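PDB 5VG0: chitinase from Jonesia denitrificans, which probably degrades chitin, this chain being its lytic polysaccharide monooxygenase domain, which holds a copper ion in a histidine brace. Local coordinates for residues A[84-89]-A[121-126]; A[75-80]-A[102-107]; A[19-24]-A[57-62]. All coordinates share one frame; numbering follows the deposited sequence. Where two conformers were deposited one is given.

Contact 1: residues A[84-89]-A[121-126]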
# COMPACT_ATOMS: atom_id res chain seq x y z
N GLU A 84 8.00 -0.97 -4.87
CA GLU A 84 8.88 -0.22 -3.98
C GLU A 84 8.22 -0.09 -2.62
O GLU A 84 7.05 0.26 -2.53
CB GLU A 84 9.17 1.17 -4.54
CG GLU A 84 9.97 1.15 -5.83
CD GLU A 84 10.12 2.53 -6.41
OE1 GLU A 84 9.09 3.14 -6.73
OE2 GLU A 84 11.27 2.99 -6.52
N TYR A 85 8.97 -0.38 -1.58
CA TYR A 85 8.50 -0.28 -0.21
C TYR A 85 9.31 0.76 0.54
O TYR A 85 10.53 0.65 0.61
CB TYR A 85 8.58 -1.63 0.50
CG TYR A 85 7.69 -2.66 -0.13
CD1 TYR A 85 6.37 -2.76 0.24
CD2 TYR A 85 8.13 -3.50 -1.12
CE1 TYR A 85 5.52 -3.67 -0.33
CE2 TYR A 85 7.27 -4.44 -1.70
CZ TYR A 85 5.96 -4.51 -1.29
OH TYR A 85 5.07 -5.41 -1.83
N PHE A 86 8.61 1.74 1.08
CA PHE A 86 9.20 2.84 1.83
C PHE A 86 8.81 2.69 3.29
O PHE A 86 7.70 2.24 3.60
CB PHE A 86 8.65 4.20 1.34
CG PHE A 86 8.97 4.53 -0.08
CD1 PHE A 86 8.26 3.96 -1.12
CD2 PHE A 86 9.96 5.44 -0.38
CE1 PHE A 86 8.57 4.27 -2.44
CE2 PHE A 86 10.26 5.75 -1.68
CZ PHE A 86 9.56 5.17 -2.71
N VAL A 87 9.70 3.05 4.20
CA VAL A 87 9.40 3.12 5.62
C VAL A 87 9.53 4.58 6.01
O VAL A 87 10.60 5.18 5.87
CB VAL A 87 10.32 2.21 6.44
CG1 VAL A 87 10.07 2.41 7.93
CG2 VAL A 87 10.13 0.77 5.99
N ASP A 88 8.43 5.17 6.45
CA ASP A 88 8.39 6.59 6.83
C ASP A 88 8.98 7.47 5.73
O ASP A 88 9.71 8.42 6.00
CB ASP A 88 9.09 6.82 8.16
CG ASP A 88 8.56 5.93 9.25
OD1 ASP A 88 7.34 5.66 9.32
OD2 ASP A 88 9.39 5.51 10.07
N GLY A 89 8.69 7.15 4.47
CA GLY A 89 9.04 7.99 3.35
C GLY A 89 10.39 7.73 2.73
O GLY A 89 10.73 8.40 1.74
N LEU A 121 4.87 2.57 3.03
CA LEU A 121 4.21 2.88 1.76
C LEU A 121 4.69 1.87 0.73
O LEU A 121 5.89 1.72 0.51
CB LEU A 121 4.55 4.29 1.30
CG LEU A 121 4.10 4.64 -0.13
CD1 LEU A 121 2.58 4.68 -0.23
CD2 LEU A 121 4.72 5.93 -0.61
N ALA A 122 3.73 1.19 0.12
CA ALA A 122 3.98 0.31 -1.00
C ALA A 122 3.55 1.02 -2.26
O ALA A 122 2.40 1.45 -2.36
CB ALA A 122 3.23 -1.01 -0.82
N ARG A 123 4.46 1.14 -3.21
CA ARG A 123 4.23 1.80 -4.48
C ARG A 123 4.41 0.76 -5.58
O ARG A 123 5.51 0.23 -5.75
CB ARG A 123 5.19 2.97 -4.62
CG ARG A 123 4.94 3.86 -5.79
CD ARG A 123 5.69 5.18 -5.60
NE ARG A 123 7.11 5.05 -5.89
CZ ARG A 123 7.96 6.06 -5.92
NH1 ARG A 123 7.58 7.29 -5.58
NH2 ARG A 123 9.22 5.86 -6.27
N TRP A 124 3.34 0.47 -6.28
CA TRP A 124 3.33 -0.51 -7.37
C TRP A 124 3.41 0.25 -8.68
O TRP A 124 2.46 0.94 -9.06
CB TRP A 124 2.03 -1.32 -7.29
CG TRP A 124 1.77 -2.21 -8.47
CD1 TRP A 124 2.66 -2.70 -9.36
CD2 TRP A 124 0.49 -2.72 -8.86
NE1 TRP A 124 2.02 -3.47 -10.29
CE2 TRP A 124 0.68 -3.50 -10.00
CE3 TRP A 124 -0.80 -2.59 -8.35
CZ2 TRP A 124 -0.36 -4.16 -10.65
CZ3 TRP A 124 -1.83 -3.24 -9.00
CH2 TRP A 124 -1.61 -4.01 -10.13
N ASN A 125 4.54 0.14 -9.38
CA ASN A 125 4.76 0.87 -10.62
C ASN A 125 4.36 0.01 -11.82
O ASN A 125 4.86 -1.10 -12.01
CB ASN A 125 6.23 1.26 -10.72
CG ASN A 125 6.64 2.21 -9.64
OD1 ASN A 125 6.07 3.29 -9.50
ND2 ASN A 125 7.60 1.82 -8.86
N VAL A 126 3.48 0.54 -12.64
CA VAL A 126 3.00 -0.15 -13.83
C VAL A 126 3.96 0.14 -14.98
O VAL A 126 4.35 1.28 -15.20
CB VAL A 126 1.56 0.30 -14.14
CG1 VAL A 126 1.07 -0.30 -15.45
CG2 VAL A 126 0.64 -0.06 -12.96
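Glu84 and Arg123 form an antiparallel hydrogen-bonded pair whose side chains run alongside each other on one face of the sheet. Glu84 N meets Arg123 O at 2.9 Å, and Arg123 N donates back to Glu84 O. Beyond the backbone, one carboxylate oxygen collects three donors. Arg123 approaches side-on, NE 2.9 Å and NH2 2.8 Å from Glu84 OE1; both lie in the guanidinium plane and reach the syn side of that oxygen, yet well out of the carboxylate plane, as the two planes are turned 38° apart. Asn125 ND2 arrives from above the carboxylate, 2.9 Å from Glu84 OE1, and also bonds Thr82. With Arg123 NH1 held by Ala39 O, the guanidinium has little freedom to turn, and such a cluster would be expected to favour an ionised Glu84.

Tyr85 faces the other way, in a non-hydrogen-bonded pair with Ala122. Its CE1 lies 3.5 Å from Ala122 CB, while its OH is hydrogen-bonded to His108 and Trp72.

Phe86 returns to the Glu84 face and pairs with Leu121 through two backbone bonds, Phe86 N to Leu121 O being 2.8 Å. Its CD1 touches Leu121 CD2 at 4.1 Å. At the far end of the ring, Phe86 CZ stands over the centre of the guanidinium, 3.6 Å from Arg123 NH2, so a ring edge rests on a guanidinium face; the bend at chi3 (78°) of Arg123 offers that face. The strand axes run at 159°, an antiparallel pairing that belongs to the immunoglobulin-like beta-sandwich core of this monooxygenase family.

Contact 2: residues A[75-80]-A[102-107]. With CU (copper (II) ion), chain C; PER (peroxide ion), chain D.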
# COMPACT_ATOMS: atom_id res chain seq x y z
N THR A 75 -6.72 -7.09 -8.68
CA THR A 75 -7.88 -7.37 -9.52
C THR A 75 -7.55 -7.28 -10.99
O THR A 75 -8.22 -7.92 -11.80
CB THR A 75 -9.04 -6.44 -9.16
OG1 THR A 75 -8.64 -5.08 -9.26
CG2 THR A 75 -9.51 -6.70 -7.74
N ALA A 76 -6.51 -6.54 -11.36
CA ALA A 76 -6.09 -6.43 -12.74
C ALA A 76 -4.57 -6.44 -12.69
O ALA A 76 -3.96 -5.41 -12.33
CB ALA A 76 -6.63 -5.16 -13.37
N PRO A 77 -3.93 -7.55 -13.00
CA PRO A 77 -2.47 -7.69 -12.80
C PRO A 77 -1.66 -7.11 -13.96
O PRO A 77 -1.14 -7.80 -14.85
CB PRO A 77 -2.30 -9.20 -12.69
CG PRO A 77 -3.37 -9.74 -13.56
CD PRO A 77 -4.54 -8.82 -13.43
N HIS A 78 -1.51 -5.80 -13.94
CA HIS A 78 -0.79 -5.11 -15.00
C HIS A 78 0.67 -5.51 -15.04
O HIS A 78 1.29 -5.78 -14.02
CB HIS A 78 -0.85 -3.62 -14.74
CG HIS A 78 -2.24 -3.12 -14.57
ND1 HIS A 78 -3.22 -3.31 -15.51
CD2 HIS A 78 -2.82 -2.50 -13.53
CE1 HIS A 78 -4.35 -2.80 -15.07
NE2 HIS A 78 -4.13 -2.29 -13.88
N ASN A 79 1.24 -5.47 -16.24
CA ASN A 79 2.68 -5.62 -16.36
C ASN A 79 3.35 -4.58 -15.48
O ASN A 79 2.93 -3.42 -15.42
CB ASN A 79 3.11 -5.46 -17.81
CG ASN A 79 2.66 -6.62 -18.66
OD1 ASN A 79 1.48 -6.72 -18.99
ND2 ASN A 79 3.57 -7.52 -18.98
N THR A 80 4.38 -5.02 -14.76
CA THR A 80 4.93 -4.27 -13.65
C THR A 80 6.42 -4.07 -13.83
O THR A 80 7.14 -4.99 -14.25
CB THR A 80 4.68 -5.07 -12.36
OG1 THR A 80 3.28 -5.20 -12.15
CG2 THR A 80 5.30 -4.43 -11.16
N PRO A 102 2.38 -9.95 -12.81
CA PRO A 102 2.45 -10.65 -11.53
C PRO A 102 1.26 -11.58 -11.36
O PRO A 102 0.23 -11.42 -12.03
CB PRO A 102 2.37 -9.49 -10.52
CG PRO A 102 1.51 -8.51 -11.19
CD PRO A 102 1.86 -8.58 -12.66
N PRO A 103 1.36 -12.52 -10.44
CA PRO A 103 0.17 -13.27 -10.02
C PRO A 103 -0.80 -12.34 -9.31
O PRO A 103 -0.43 -11.31 -8.77
CB PRO A 103 0.73 -14.32 -9.06
CG PRO A 103 2.01 -13.75 -8.59
CD PRO A 103 2.54 -12.85 -9.63
N THR A 104 -2.08 -12.73 -9.32
CA THR A 104 -3.10 -11.92 -8.65
C THR A 104 -3.08 -12.05 -7.14
O THR A 104 -3.65 -11.20 -6.45
CB THR A 104 -4.49 -12.22 -9.20
OG1 THR A 104 -4.72 -13.63 -9.13
CG2 THR A 104 -4.64 -11.74 -10.65
N SER A 105 -2.42 -13.07 -6.60
CA SER A 105 -2.09 -13.13 -5.18
C SER A 105 -0.58 -13.15 -5.09
O SER A 105 0.06 -14.07 -5.61
CB SER A 105 -2.67 -14.39 -4.56
OG SER A 105 -2.34 -14.42 -3.18
N LEU A 106 -0.00 -12.13 -4.47
CA LEU A 106 1.44 -11.92 -4.46
C LEU A 106 1.89 -11.62 -3.05
O LEU A 106 1.30 -10.76 -2.39
CB LEU A 106 1.78 -10.73 -5.37
CG LEU A 106 3.22 -10.29 -5.45
CD1 LEU A 106 4.11 -11.38 -6.02
CD2 LEU A 106 3.30 -9.05 -6.31
N THR A 107 2.92 -12.31 -2.59
CA THR A 107 3.49 -12.08 -1.27
C THR A 107 4.95 -11.70 -1.40
O THR A 107 5.71 -12.37 -2.10
CB THR A 107 3.29 -13.31 -0.38
OG1 THR A 107 1.88 -13.56 -0.25
CG2 THR A 107 3.90 -13.10 0.98
CU CU C . -5.52 -1.36 -12.78
O1 PER D . -5.04 0.44 -13.83
O2 PER D . -6.16 -0.44 -14.24
O HOH W 1 -7.34 -1.87 -14.34
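Pro102 packs tightly against the carbonyl of His78 and the ring of Pro77. Pro102 CD comes within 3.2 Å of His78 O, and Pro77 CB sits 3.4 Å from Pro102 O, so one ring carbon of each proline meets a carbonyl oxygen of the other segment. Thr80 closes this side: its OG1, beside the backbone N (chi1 -63°), donates to His78 O at 2.8 Å and lies 3.7 Å from Pro102 CD. Since Trp124 NE1 in turn donates to Thr80 OG1, the hydroxyl ties the loop carbonyl to the strand indole. Pro77 itself centres an inverse gamma turn, whose bond from His78 N to Ala76 O is weak.

Toward solvent the packing is looser. Thr104, an exposed residue, offers only its methyl, CG2, 3.8 Å from Pro77 CG, the two side chains lying alongside each other.

CB of His78 points away from segment 102-107, and Ala76 O sits over the centre of one face of its imidazole. His78 NE2 binds copper at 2.0 Å, and the peroxide coordinates through both oxygens, O2 being nearer to copper at 1.8 Å. With His1, whose backbone N also binds the metal, this makes the histidine brace of a lytic polysaccharide monooxygenase.

Contact 3: residues A[19-24]-A[57-62]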
# COMPACT_ATOMS: atom_id res chain seq x y z
N THR A 19 -12.46 0.70 10.19
CA THR A 19 -12.28 2.05 10.72
C THR A 19 -13.55 2.48 11.44
O THR A 19 -14.65 2.01 11.16
CB THR A 19 -11.99 3.03 9.59
OG1 THR A 19 -13.05 3.02 8.65
CG2 THR A 19 -10.69 2.67 8.89
N SER A 20 -13.38 3.40 12.37
CA SER A 20 -14.48 3.97 13.14
C SER A 20 -15.03 5.24 12.53
O SER A 20 -15.87 5.90 13.13
CB SER A 20 -13.98 4.28 14.54
OG SER A 20 -12.88 5.16 14.44
N PHE A 21 -14.54 5.62 11.38
CA PHE A 21 -14.96 6.80 10.65
C PHE A 21 -15.27 6.38 9.23
O PHE A 21 -14.77 5.36 8.73
CB PHE A 21 -13.86 7.87 10.69
CG PHE A 21 -12.49 7.34 10.30
CD1 PHE A 21 -11.64 6.82 11.25
CD2 PHE A 21 -12.08 7.35 8.98
CE1 PHE A 21 -10.41 6.31 10.88
CE2 PHE A 21 -10.85 6.86 8.61
CZ PHE A 21 -10.02 6.33 9.56
N ASP A 22 -16.11 7.16 8.58
CA ASP A 22 -16.49 6.91 7.19
C ASP A 22 -15.35 7.36 6.29
O ASP A 22 -14.88 8.49 6.39
CB ASP A 22 -17.77 7.70 6.89
CG ASP A 22 -18.33 7.49 5.48
OD1 ASP A 22 -17.82 6.68 4.68
OD2 ASP A 22 -19.36 8.15 5.18
N CYS A 23 -14.89 6.47 5.43
CA CYS A 23 -13.83 6.81 4.50
C CYS A 23 -14.34 7.35 3.18
O CYS A 23 -13.53 7.80 2.37
CB CYS A 23 -12.96 5.59 4.20
SG CYS A 23 -12.27 4.82 5.66
N GLY A 24 -15.64 7.30 2.93
CA GLY A 24 -16.15 7.72 1.65
C GLY A 24 -15.93 6.70 0.55
O GLY A 24 -15.98 5.49 0.77
N LYS A 57 -6.85 11.06 11.72
CA LYS A 57 -7.85 10.03 11.95
C LYS A 57 -7.24 8.92 12.80
O LYS A 57 -6.03 8.66 12.73
CB LYS A 57 -8.33 9.44 10.63
CG LYS A 57 -9.02 10.41 9.68
CD LYS A 57 -10.43 10.72 10.14
CE LYS A 57 -11.08 11.82 9.31
NZ LYS A 57 -10.69 13.18 9.76
N PRO A 58 -8.07 8.20 13.57
CA PRO A 58 -7.55 7.09 14.40
C PRO A 58 -7.39 5.82 13.57
O PRO A 58 -8.15 4.85 13.68
CB PRO A 58 -8.62 6.97 15.49
CG PRO A 58 -9.87 7.39 14.81
CD PRO A 58 -9.48 8.51 13.89
N TRP A 59 -6.39 5.83 12.70
CA TRP A 59 -6.12 4.67 11.86
C TRP A 59 -5.69 3.50 12.73
O TRP A 59 -4.77 3.65 13.54
CB TRP A 59 -4.99 4.98 10.85
CG TRP A 59 -5.43 5.94 9.80
CD1 TRP A 59 -5.13 7.26 9.70
CD2 TRP A 59 -6.29 5.65 8.69
NE1 TRP A 59 -5.73 7.81 8.60
CE2 TRP A 59 -6.46 6.85 7.97
CE3 TRP A 59 -6.93 4.50 8.23
CZ2 TRP A 59 -7.25 6.92 6.82
CZ3 TRP A 59 -7.72 4.57 7.08
CH2 TRP A 59 -7.87 5.77 6.40
N PRO A 60 -6.27 2.33 12.57
CA PRO A 60 -5.79 1.16 13.32
C PRO A 60 -4.39 0.76 12.89
O PRO A 60 -4.01 0.92 11.74
CB PRO A 60 -6.81 0.07 12.96
CG PRO A 60 -8.01 0.79 12.48
CD PRO A 60 -7.49 2.02 11.81
N THR A 61 -3.64 0.21 13.82
CA THR A 61 -2.31 -0.29 13.53
C THR A 61 -2.29 -1.81 13.69
O THR A 61 -3.07 -2.38 14.45
CB THR A 61 -1.26 0.33 14.46
OG1 THR A 61 -1.55 0.01 15.82
CG2 THR A 61 -1.20 1.84 14.29
N THR A 62 -1.38 -2.44 12.96
CA THR A 62 -1.17 -3.88 13.05
C THR A 62 0.19 -4.15 13.68
O THR A 62 1.20 -3.57 13.27
CB THR A 62 -1.23 -4.49 11.66
OG1 THR A 62 -2.47 -4.15 11.05
CG2 THR A 62 -1.10 -6.01 11.72
O HOH W 2 -10.56 3.44 13.41
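The Phe21 ring lies between Lys57 on one face and Thr19 CB on the other, and points its edge at the indole of Trp59. This is a T-shaped (edge-to-face) stack: the Phe21 ring and the six-membered ring of Trp59 have planes 87° apart, and Phe21 CZ stands over the indole, 3.8 Å from Trp59 CZ3. Over the Lys57 face, Phe21 CZ meets Lys57 CB at 3.7 Å, and further along the bent lysine chain CD makes a CH-pi contact, 4.0 Å from the centroid of the Phe21 ring and only 13° off its normal. The amino group leads away to a salt bridge with Asp54, and the indole NE1 bonds Asp54 O. Pro58 CD adds an oblique contact, 3.8 Å from Phe21 CD1.

Phe21 reaches this position with CG between its backbone N and carbonyl carbon (chi1 50°), which turns the ring toward Lys57 and Trp59. With an alanine here the lysine methylenes would probably lose the ring they lie against and the indole the edge that packs on it, opening a gap between the two loops. The Cys14–Cys23 disulfide ties the first of these surface loops to helix 10-15, against which Trp59 also packs.

Polar links complete the contact. Thr19 OG1 donates to Phe21 O at 2.9 Å, and one water bridges the loops, accepting from Ser20 N at 3.0 Å and donating to Pro58 O at 2.8 Å.

Overall arrangement
From the N terminus, contact 3 closes first along the chain: residues 19-24 and 57-62 bound a long excursion and join two surface loops beside helix 10-15. Further along, contacts 2 and 1 cross, their segments alternating. Contact 2 closes the chain between 80 and 102 and fastens the copper-bearing loop after strand 68-74 to the approach to strand 105-110; contact 1 closes the chain between 89 and 121 by pairing strands 80-87 and 118-126. These two touch, Val126 CG1 packing 3.6 Å from Asn79 O, so the core sheet abuts the metal loop. Contact 3 lies on the opposite side of the chain's centre from both, its nearest atoms about 11 Å from contact 1 and about 14 Å from contact 2.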